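Local coordinates for probable uracil-DNA glycosylase (Acanthamoeba polyphaga mimivirus, PDB 5X55), which belongs to the uracil-DNA glycosylase superfamily, is encoded by a giant virus and is built round a central four-stranded parallel sheet, at residues A[176-180]-A[181-185]; A[252-255]-A[256-260]; A[280-284]-A[285-289]. One frame throughout, in Å; residues are numbered along the deposited sequence.

Contact 1 (A[176-180]-A[181-185]); sequences NVLPP and GKIKV
Leu178, where the chain leaves helix 173-177, lays its CD2 3.9 Å from Lys182 CB, the two side chains crossing at about a right angle, while its CD1 lies 4.2 Å from Ile183 CG1. Branched and apolar, it suits a buried place between helix and sheet. Pro179 comes next. Its ring runs alongside the Lys182 chain, with Pro179 CG 3.6 Å from Lys182 CG, so the lysine offers methylenes to the ring while its bends carry the amino end away. The carbonyl of Pro179 takes the amide of Lys182 (Lys182 N to Pro179 O 2.9 Å, 161° at the hydrogen). Pro180, whose ring fixes phi near the value a tight turn needs, lacks an N-H, which costs nothing here because neither bond of the turn draws on it as a donor; its carbonyl O accepts Ile183 N at 3.2 Å. Ile183 CG1 is anti to the carbonyl carbon (chi1 -71°), and from there CD1 reaches to 3.6 Å from Pro180 CA. Gly181 occupies the exposed bend. Two successive i to i+3 bonds make this a short 3-10 turn leading toward strand 185-189. A water donates to both Pro180 O and Ile183 O. Pro179 O and Pro180 O thus find their donors within the turn or from this water, Pro180 O receiving two, whereas Leu178 O is taken by Trp134 NE1.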
# COMPACT_ATOMS: atom_id res chain seq x y z
N ASN A 176 3.64 3.20 -10.11
CA ASN A 176 4.52 3.09 -11.27
C ASN A 176 4.44 1.70 -11.89
O ASN A 176 4.64 1.56 -13.10
CB ASN A 176 5.95 3.45 -10.87
CG ASN A 176 6.11 4.96 -10.64
OD1 ASN A 176 5.51 5.75 -11.36
ND2 ASN A 176 6.88 5.35 -9.62
N VAL A 177 4.13 0.68 -11.09
CA VAL A 177 3.88 -0.63 -11.70
C VAL A 177 2.50 -0.67 -12.35
O VAL A 177 2.35 -1.18 -13.46
CB VAL A 177 4.03 -1.76 -10.67
CG1 VAL A 177 3.63 -3.08 -11.31
CG2 VAL A 177 5.44 -1.85 -10.14
N LEU A 178 1.47 -0.14 -11.69
CA LEU A 178 0.08 -0.38 -12.10
C LEU A 178 -0.63 0.87 -12.55
O LEU A 178 -0.98 1.72 -11.70
CB LEU A 178 -0.72 -1.00 -10.96
CG LEU A 178 -0.72 -2.50 -10.79
CD1 LEU A 178 -1.68 -2.84 -9.64
CD2 LEU A 178 -1.15 -3.12 -12.11
N PRO A 179 -0.93 1.04 -13.84
CA PRO A 179 -1.86 2.09 -14.23
C PRO A 179 -3.21 1.86 -13.59
O PRO A 179 -3.59 0.70 -13.28
CB PRO A 179 -1.92 1.95 -15.76
CG PRO A 179 -1.40 0.60 -16.06
CD PRO A 179 -0.41 0.29 -14.99
N PRO A 180 -3.98 2.92 -13.33
CA PRO A 180 -5.25 2.75 -12.61
C PRO A 180 -6.21 1.79 -13.29
O PRO A 180 -6.93 1.05 -12.61
CB PRO A 180 -5.83 4.18 -12.55
CG PRO A 180 -5.08 4.97 -13.56
CD PRO A 180 -3.73 4.31 -13.75
N GLY A 181 -6.22 1.75 -14.62
CA GLY A 181 -7.10 0.86 -15.35
C GLY A 181 -6.78 -0.60 -15.22
O GLY A 181 -7.57 -1.45 -15.66
N LYS A 182 -5.64 -0.94 -14.61
CA LYS A 182 -5.26 -2.32 -14.42
C LYS A 182 -5.37 -2.77 -12.97
O LYS A 182 -5.08 -3.93 -12.67
CB LYS A 182 -3.83 -2.52 -14.93
CG LYS A 182 -3.71 -2.08 -16.39
CD LYS A 182 -4.33 -3.15 -17.28
CE LYS A 182 -3.33 -4.22 -17.62
NZ LYS A 182 -3.79 -5.62 -17.30
N ILE A 183 -5.79 -1.89 -12.08
CA ILE A 183 -6.03 -2.28 -10.70
C ILE A 183 -7.22 -3.22 -10.64
O ILE A 183 -8.29 -2.93 -11.19
CB ILE A 183 -6.28 -1.03 -9.83
CG1 ILE A 183 -4.97 -0.25 -9.66
CG2 ILE A 183 -6.88 -1.42 -8.49
CD1 ILE A 183 -5.18 1.21 -9.37
N LYS A 184 -7.05 -4.36 -9.95
CA LYS A 184 -8.17 -5.24 -9.62
C LYS A 184 -8.50 -5.29 -8.13
O LYS A 184 -9.66 -5.47 -7.78
CB LYS A 184 -7.88 -6.66 -10.09
CG LYS A 184 -7.55 -6.75 -11.55
CD LYS A 184 -6.51 -7.83 -11.77
CE LYS A 184 -7.07 -9.01 -12.50
NZ LYS A 184 -5.93 -9.85 -13.04
N VAL A 185 -7.50 -5.17 -7.27
CA VAL A 185 -7.65 -5.30 -5.82
C VAL A 185 -6.82 -4.19 -5.20
O VAL A 185 -5.70 -3.92 -5.66
CB VAL A 185 -7.16 -6.68 -5.31
CG1 VAL A 185 -7.42 -6.82 -3.83
CG2 VAL A 185 -7.80 -7.80 -6.10
O HOH W 1 -9.24 -0.63 -12.41

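Contact 2 (A[252-255]-A[256-260]); sequences FMIN and SAFTT
Phe258 lays one face of its ring over the backbone carbonyl of Asn255, the oxygen 3.3 Å above the ring plane and displaced toward the rim, where CD1 and CE1 are its nearest ring atoms. The phenyl gets there because its CG stands anti to its own carbonyl carbon (chi1 -79°), which brings the ring back over the Asn255 carbonyl. Beside it Ile254 brings its CD1 methyl obliquely to 4.3 Å from Phe258 CZ, a loose apolar touch. The other branch of Ile254 serves a second ring: CG2 lies over one face of Phe252, 3.6 Å above the plane. An isoleucine suits this place because its two branches can meet one ring each.

Asn255 is turned differently. Its CB lies 3.4 Å from Ala257 O, while the amide leads away from the turn. A small Ser256 fits the buried bend, and its OG is hydrogen-bonded to His298 beyond the turn. This is the exit from strand 251-255, an outer strand of the parallel sheet, where Ile254 and Ser256 make backbone bonds to Gly189 beside strand 185-189. Phe258 packs on Thr276 and Leu279 of helix 273-286, and meets Phe275 edge-to-face.

Across this turn the contacts are packing and one bridging water; no direct hydrogen bond joins the two halves. The aromatic face covers a backbone oxygen rather than bonding it, and the water takes a hydrogen from Asn255 ND2 at 3.1 Å and gives one, at longer range, to Phe258 O, bridging two polar groups in a buried turn.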
# COMPACT_ATOMS: atom_id res chain seq x y z
N PHE A 252 -3.14 -3.65 -5.98
CA PHE A 252 -2.71 -2.27 -5.72
C PHE A 252 -2.48 -2.12 -4.22
O PHE A 252 -3.38 -1.76 -3.46
CB PHE A 252 -3.76 -1.30 -6.24
CG PHE A 252 -3.34 0.16 -6.22
CD1 PHE A 252 -2.38 0.63 -7.11
CD2 PHE A 252 -3.96 1.06 -5.37
CE1 PHE A 252 -2.02 1.97 -7.13
CE2 PHE A 252 -3.60 2.41 -5.38
CZ PHE A 252 -2.63 2.87 -6.27
N MET A 253 -1.26 -2.38 -3.78
CA MET A 253 -0.92 -2.45 -2.37
C MET A 253 -0.18 -1.18 -2.01
O MET A 253 1.02 -1.07 -2.24
CB MET A 253 -0.08 -3.68 -2.06
CG MET A 253 -0.67 -5.00 -2.59
SD MET A 253 0.33 -6.43 -2.09
CE MET A 253 -0.02 -6.41 -0.32
N ILE A 254 -0.89 -0.22 -1.42
CA ILE A 254 -0.32 1.05 -1.00
C ILE A 254 -0.53 1.24 0.50
O ILE A 254 -1.40 0.62 1.12
CB ILE A 254 -0.93 2.24 -1.77
CG1 ILE A 254 -2.44 2.27 -1.54
CG2 ILE A 254 -0.62 2.15 -3.25
CD1 ILE A 254 -3.08 3.58 -1.92
N ASN A 255 0.27 2.13 1.08
CA ASN A 255 0.09 2.61 2.44
C ASN A 255 -0.64 3.95 2.42
O ASN A 255 -0.29 4.84 1.63
CB ASN A 255 1.45 2.75 3.13
CG ASN A 255 2.14 1.41 3.37
OD1 ASN A 255 1.52 0.48 3.88
ND2 ASN A 255 3.41 1.31 3.01
N SER A 256 -1.65 4.12 3.28
CA SER A 256 -2.38 5.38 3.30
C SER A 256 -1.49 6.56 3.71
O SER A 256 -1.74 7.70 3.30
CB SER A 256 -3.58 5.26 4.24
OG SER A 256 -3.14 4.94 5.55
N ALA A 257 -0.46 6.31 4.51
CA ALA A 257 0.61 7.27 4.75
C ALA A 257 1.80 6.85 3.90
O ALA A 257 2.43 5.82 4.16
CB ALA A 257 1.00 7.32 6.23
N PHE A 258 2.14 7.65 2.91
CA PHE A 258 3.17 7.21 1.97
C PHE A 258 4.58 7.28 2.53
O PHE A 258 5.48 6.65 1.95
CB PHE A 258 3.07 8.02 0.67
CG PHE A 258 1.97 7.54 -0.24
CD1 PHE A 258 0.63 7.73 0.09
CD2 PHE A 258 2.26 6.88 -1.42
CE1 PHE A 258 -0.38 7.29 -0.75
CE2 PHE A 258 1.26 6.43 -2.26
CZ PHE A 258 -0.06 6.63 -1.93
N THR A 259 4.82 8.00 3.63
CA THR A 259 6.17 8.15 4.17
C THR A 259 6.17 8.00 5.68
O THR A 259 5.15 8.15 6.35
CB THR A 259 6.78 9.51 3.81
OG1 THR A 259 5.92 10.55 4.27
CG2 THR A 259 6.97 9.64 2.31
N THR A 260 7.35 7.72 6.22
CA THR A 260 7.65 7.94 7.62
C THR A 260 9.12 8.31 7.71
O THR A 260 9.77 8.61 6.70
CB THR A 260 7.25 6.72 8.47
OG1 THR A 260 7.34 7.06 9.86
CG2 THR A 260 8.10 5.48 8.15
O HOH W 2 4.63 3.54 1.27

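Contact 3 (A[280-284]-A[285-289]); sequences IDYLT and DNYDD
Asp285 lies in the last turn of helix 273-286, its amide bonded to Asp281 O in the usual i to i+4 manner, although the placing of that oxygen is doubtful. A carboxylate suits this exposed position, and Asp281, one turn earlier, is paired with Arg305, which probably eases the approach of two like charges. Asn286 N donates to Tyr282 O at 3.0 Å and weakly to Leu283 O. Its side chain lies across one face of the Tyr282 ring, with ring and amide planes 45° apart; which end of the amide lies over the ring is uncertain. Tyr287 is the first residue beyond helical geometry, yet its N still reaches Leu283 O at 3.0 Å. Its CG is anti to its carbonyl carbon (chi1 -60°), and this sets the ring edge against Leu283 O, with Tyr287 CD2 3.6 Å from that oxygen. Tyr287 CE2 also meets Tyr282 CE2 at 4.3 Å, an oblique approach to the Tyr282 ring. Tyrosine suits the place because its flat ring can pack on neighbours such as Leu283 and Tyr282. Around this helix end, Tyr282 meets the ring of Phe137 from helix 135-142, Thr284 touches Val306 in the loop after helix 297-303, and the chain runs on toward strand 291-295.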
# COMPACT_ATOMS: atom_id res chain seq x y z
N ILE A 280 -8.24 7.34 -3.45
CA ILE A 280 -9.39 6.44 -3.32
C ILE A 280 -10.55 6.94 -4.17
O ILE A 280 -11.16 6.18 -4.94
CB ILE A 280 -9.82 6.29 -1.85
CG1 ILE A 280 -8.64 5.95 -0.90
CG2 ILE A 280 -10.97 5.29 -1.71
CD1 ILE A 280 -8.02 4.66 -1.14
N ASP A 281 -10.88 8.23 -4.02
CA ASP A 281 -12.03 8.79 -4.73
C ASP A 281 -11.82 8.74 -6.23
O ASP A 281 -12.76 8.45 -6.98
CB ASP A 281 -12.28 10.24 -4.28
CG ASP A 281 -12.68 10.33 -2.81
OD1 ASP A 281 -13.09 9.29 -2.24
OD2 ASP A 281 -12.58 11.43 -2.22
N TYR A 282 -10.60 9.01 -6.69
CA TYR A 282 -10.32 8.91 -8.12
C TYR A 282 -10.60 7.50 -8.63
O TYR A 282 -11.22 7.32 -9.69
CB TYR A 282 -8.86 9.30 -8.38
CG TYR A 282 -8.48 9.19 -9.83
CD1 TYR A 282 -8.73 10.24 -10.72
CD2 TYR A 282 -7.90 8.04 -10.33
CE1 TYR A 282 -8.39 10.14 -12.06
CE2 TYR A 282 -7.56 7.92 -11.68
CZ TYR A 282 -7.81 8.97 -12.53
OH TYR A 282 -7.47 8.87 -13.86
N LEU A 283 -10.15 6.49 -7.88
CA LEU A 283 -10.33 5.12 -8.37
C LEU A 283 -11.81 4.74 -8.39
O LEU A 283 -12.31 4.21 -9.39
CB LEU A 283 -9.52 4.13 -7.52
CG LEU A 283 -8.00 4.24 -7.59
CD1 LEU A 283 -7.37 3.30 -6.58
CD2 LEU A 283 -7.49 3.93 -8.98
N THR A 284 -12.54 5.02 -7.29
CA THR A 284 -13.95 4.64 -7.24
C THR A 284 -14.83 5.49 -8.15
O THR A 284 -15.92 5.05 -8.53
CB THR A 284 -14.47 4.73 -5.80
OG1 THR A 284 -14.38 6.09 -5.35
CG2 THR A 284 -13.65 3.83 -4.89
N ASP A 285 -14.40 6.69 -8.51
CA ASP A 285 -15.20 7.47 -9.44
C ASP A 285 -14.95 7.06 -10.88
O ASP A 285 -15.86 7.15 -11.71
CB ASP A 285 -14.90 8.97 -9.29
CG ASP A 285 -15.27 9.51 -7.90
OD1 ASP A 285 -15.88 8.77 -7.08
OD2 ASP A 285 -14.92 10.69 -7.63
N ASN A 286 -13.74 6.61 -11.22
CA ASN A 286 -13.50 6.36 -12.64
C ASN A 286 -13.52 4.88 -13.03
O ASN A 286 -13.49 4.59 -14.22
CB ASN A 286 -12.18 7.00 -13.05
CG ASN A 286 -12.29 8.50 -13.11
OD1 ASN A 286 -11.84 9.21 -12.20
ND2 ASN A 286 -12.93 9.00 -14.16
N TYR A 287 -13.61 3.97 -12.07
CA TYR A 287 -13.54 2.54 -12.37
C TYR A 287 -14.61 1.79 -11.60
O TYR A 287 -15.17 2.28 -10.61
CB TYR A 287 -12.14 1.97 -12.05
CG TYR A 287 -11.09 2.66 -12.88
CD1 TYR A 287 -10.85 2.28 -14.19
CD2 TYR A 287 -10.39 3.74 -12.38
CE1 TYR A 287 -9.92 2.94 -14.97
CE2 TYR A 287 -9.45 4.40 -13.15
CZ TYR A 287 -9.23 4.00 -14.45
OH TYR A 287 -8.32 4.63 -15.23
N ASP A 288 -14.88 0.57 -12.06
CA ASP A 288 -15.99 -0.16 -11.48
C ASP A 288 -15.57 -1.53 -11.00
O ASP A 288 -14.63 -2.14 -11.53
CB ASP A 288 -17.13 -0.26 -12.47
CG ASP A 288 -17.80 1.10 -12.71
OD1 ASP A 288 -18.41 1.29 -13.79
OD2 ASP A 288 -17.72 1.97 -11.83
N ASP A 289 -16.27 -1.97 -9.95
CA ASP A 289 -16.16 -3.34 -9.49
C ASP A 289 -14.71 -3.67 -9.09
O ASP A 289 -14.16 -4.71 -9.45
CB ASP A 289 -16.64 -4.28 -10.60
CG ASP A 289 -16.85 -5.68 -10.11
OD1 ASP A 289 -16.37 -6.60 -10.81
OD2 ASP A 289 -17.47 -5.85 -9.04

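In the fold
Contacts 1, 2 and 3 follow one another along the chain, and all fall in the superfamily range. Contact 1 leads into strand 185-189 and contact 2 leaves its neighbour, strand 251-255, in the four-stranded parallel sheet; contact 3 ends helix 273-286, which comes before strand 291-295, on the other side of 185-189. The centres of contacts 1 and 2 are about 15 Å apart, those of contacts 1 and 3 about 12 Å, and those of contacts 2 and 3 about 18 Å. Val185 O and Phe252 N make a probable hydrogen bond between the strands. Ile183, Phe252 and Leu283 touch one another, so one apolar cluster joins sheet and helix, and Pro180 and Gly181 pack on Tyr287.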